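PDB 3TS3: capsid polyprotein VP90 from Turkey astrovirus 2, which probably self-assembles into the icosahedral virus capsid, and whose projection domain, the part described here, forms the surface spike. Local coordinates for residues C[72-77]-C[168-173]. Residues are numbered along the deposited sequence; the frame is centred on the assembly and turned at random.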
loop_
_atom_site.group_PDB
_atom_site.type_symbol
_atom_site.label_atom_id
_atom_site.label_comp_id
_atom_site.label_asym_id
_atom_site.label_seq_id
_atom_site.Cartn_x
_atom_site.Cartn_y
_atom_site.Cartn_z
ATOM N N ASP C 72 13.106 17.268 -1.855
ATOM C CA ASP C 72 14.506 16.867 -1.900
ATOM C C ASP C 72 15.089 17.069 -3.294
ATOM O O ASP C 72 14.418 16.832 -4.284
ATOM C CB ASP C 72 14.661 15.399 -1.500
ATOM C CG ASP C 72 14.299 15.146 -0.055
ATOM O OD1 ASP C 72 14.978 15.678 0.838
ATOM O OD2 ASP C 72 13.338 14.407 0.194
ATOM N N ALA C 73 16.346 17.486 -3.361
ATOM C CA ALA C 73 17.023 17.608 -4.645
ATOM C C ALA C 73 17.081 16.223 -5.268
ATOM O O ALA C 73 17.296 15.246 -4.571
ATOM C CB ALA C 73 18.439 18.140 -4.444
ATOM N N ALA C 74 16.864 16.145 -6.579
ATOM C CA ALA C 74 16.859 14.867 -7.282
ATOM C C ALA C 74 17.081 15.020 -8.783
ATOM O O ALA C 74 16.930 16.099 -9.320
ATOM C CB ALA C 74 15.554 14.134 -7.025
ATOM N N SER C 75 17.446 13.927 -9.443
ATOM C CA SER C 75 17.609 13.908 -10.896
ATOM C C SER C 75 16.515 13.127 -11.633
ATOM O O SER C 75 16.428 13.190 -12.845
ATOM C CB SER C 75 18.980 13.342 -11.278
ATOM O OG SER C 75 20.035 14.209 -10.900
ATOM N N TRP C 76 15.714 12.361 -10.901
ATOM C CA TRP C 76 14.665 11.557 -11.519
ATOM C C TRP C 76 13.283 11.938 -10.982
ATOM O O TRP C 76 12.985 11.768 -9.816
ATOM C CB TRP C 76 14.959 10.067 -11.324
ATOM C CG TRP C 76 16.253 9.638 -11.973
ATOM C CD1 TRP C 76 17.480 9.552 -11.382
ATOM C CD2 TRP C 76 16.441 9.247 -13.338
ATOM N NE1 TRP C 76 18.416 9.138 -12.293
ATOM C CE2 TRP C 76 17.801 8.931 -13.497
ATOM C CE3 TRP C 76 15.589 9.125 -14.439
ATOM C CZ2 TRP C 76 18.328 8.514 -14.708
ATOM C CZ3 TRP C 76 16.118 8.705 -15.641
ATOM C CH2 TRP C 76 17.472 8.401 -15.764
ATOM N N TRP C 77 12.462 12.461 -11.878
ATOM C CA TRP C 77 11.167 13.013 -11.541
ATOM C C TRP C 77 10.072 12.189 -12.185
ATOM O O TRP C 77 10.174 11.810 -13.330
ATOM C CB TRP C 77 11.125 14.484 -11.960
ATOM C CG TRP C 77 12.169 15.241 -11.218
ATOM C CD1 TRP C 77 13.431 15.532 -11.640
ATOM C CD2 TRP C 77 12.066 15.741 -9.883
ATOM N NE1 TRP C 77 14.111 16.211 -10.659
ATOM C CE2 TRP C 77 13.291 16.353 -9.571
ATOM C CE3 TRP C 77 11.049 15.750 -8.930
ATOM C CZ2 TRP C 77 13.527 16.949 -8.337
ATOM C CZ3 TRP C 77 11.281 16.345 -7.722
ATOM C CH2 TRP C 77 12.506 16.942 -7.434
ATOM N N PHE C 168 3.183 12.951 -7.769
ATOM C CA PHE C 168 4.441 13.504 -8.248
ATOM C C PHE C 168 5.525 13.355 -7.193
ATOM O O PHE C 168 5.376 13.827 -6.084
ATOM C CB PHE C 168 4.226 14.982 -8.601
ATOM C CG PHE C 168 5.486 15.724 -8.939
ATOM C CD1 PHE C 168 6.157 15.454 -10.103
ATOM C CD2 PHE C 168 5.980 16.708 -8.105
ATOM C CE1 PHE C 168 7.296 16.132 -10.430
ATOM C CE2 PHE C 168 7.130 17.383 -8.430
ATOM C CZ PHE C 168 7.786 17.094 -9.586
ATOM N N PHE C 169 6.601 12.668 -7.555
ATOM C CA PHE C 169 7.676 12.403 -6.621
ATOM C C PHE C 169 8.982 12.123 -7.348
ATOM O O PHE C 169 8.985 11.807 -8.522
ATOM C CB PHE C 169 7.297 11.206 -5.740
ATOM C CG PHE C 169 7.099 9.934 -6.504
ATOM C CD1 PHE C 169 8.093 8.983 -6.543
ATOM C CD2 PHE C 169 5.934 9.699 -7.193
ATOM C CE1 PHE C 169 7.924 7.834 -7.238
ATOM C CE2 PHE C 169 5.761 8.543 -7.892
ATOM C CZ PHE C 169 6.751 7.604 -7.906
ATOM N N SER C 170 10.097 12.235 -6.638
ATOM C CA SER C 170 11.384 11.907 -7.226
ATOM C C SER C 170 11.871 10.548 -6.732
ATOM O O SER C 170 11.399 10.043 -5.730
ATOM C CB SER C 170 12.431 12.974 -6.904
ATOM O OG SER C 170 12.778 12.947 -5.534
ATOM N N THR C 171 12.813 9.974 -7.466
ATOM C CA THR C 171 13.488 8.755 -7.064
ATOM C C THR C 171 14.990 9.013 -7.118
ATOM O O THR C 171 15.441 9.897 -7.831
ATOM C CB THR C 171 13.141 7.534 -7.954
ATOM O OG1 THR C 171 13.315 7.864 -9.333
ATOM C CG2 THR C 171 11.711 7.093 -7.728
ATOM N N THR C 172 15.741 8.269 -6.319
ATOM C CA THR C 172 17.195 8.387 -6.272
ATOM C C THR C 172 17.870 7.922 -7.558
ATOM O O THR C 172 18.964 8.358 -7.879
ATOM C CB THR C 172 17.781 7.645 -5.083
ATOM O OG1 THR C 172 17.390 6.274 -5.151
ATOM C CG2 THR C 172 17.289 8.252 -3.793
ATOM N N GLU C 173 17.217 7.015 -8.277
ATOM C CA GLU C 173 17.775 6.431 -9.490
ATOM C C GLU C 173 16.688 6.223 -10.538
ATOM O O GLU C 173 15.502 6.375 -10.256
ATOM C CB GLU C 173 18.503 5.105 -9.206
ATOM C CG GLU C 173 19.636 5.188 -8.173
ATOM C CD GLU C 173 20.802 6.051 -8.614
ATOM O OE1 GLU C 173 20.903 6.383 -9.804
ATOM O OE2 GLU C 173 21.614 6.408 -7.748
HETATM O O HOH W 1 12.112 15.208 -4.404
HETATM O O HOH W 2 17.733 11.397 -8.337
#
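Trp77 and Ser170 face each other as a non-hydrogen-bonded antiparallel pair, and an apolar cluster forms round the Trp77 indole. The CB of Ser170 sits over one face of that ring as a CH-pi contact, 3.8 Å from the centroid of the six-membered ring. Ala74 CB lies over the same face, toward the rim. The Ala74 methyl and the Ser170 methylene are tightly packed, with Ala74 CB 3.3 Å from Ser170 CB. Phe168 reaches the six-membered ring with its CZ, 3.6 Å from Trp77 CE3. The planes are near parallel (17°), but the rings are slid apart and barely overlap. With CG anti to the backbone N (chi1 172°), the Phe168 ring extends so that CZ meets Trp77. Leu131 of helix 129-135 touches both side chains.

Trp76 packs differently. The carbonyl carbon of Glu173 lies over one face of its indole, toward the rim, with Glu173 C 3.5 Å from Trp76 CD1. Thr171 OG1 touches Trp76 CB and hydrogen-bonds to Glu173 O, which joins Thr171 to the backbone two residues on.

One direct backbone hydrogen bond joins the segments, from Thr171 N to Trp76 O (3.0 Å). Water adds two bridges. One water links Asp72 O to Ser170 OG, a hydroxyl also bonded to Arg152. The other accepts from Ser75 N and donates to Thr171 O. Within 72-77, Trp77 NE1 makes a weak bond to Ala74 O, and another weak one to Asn50 O.

The chain turns a corner at Ser75 before entering strand 76-81. That strand lies between strands 47-52 and 164-171. The contact is thus part of the antiparallel pairing of strands 76-81 and 164-171 in the large antiparallel beta-sheet of the astrovirus spike domain, with helix 129-135 packed against its Trp77 side.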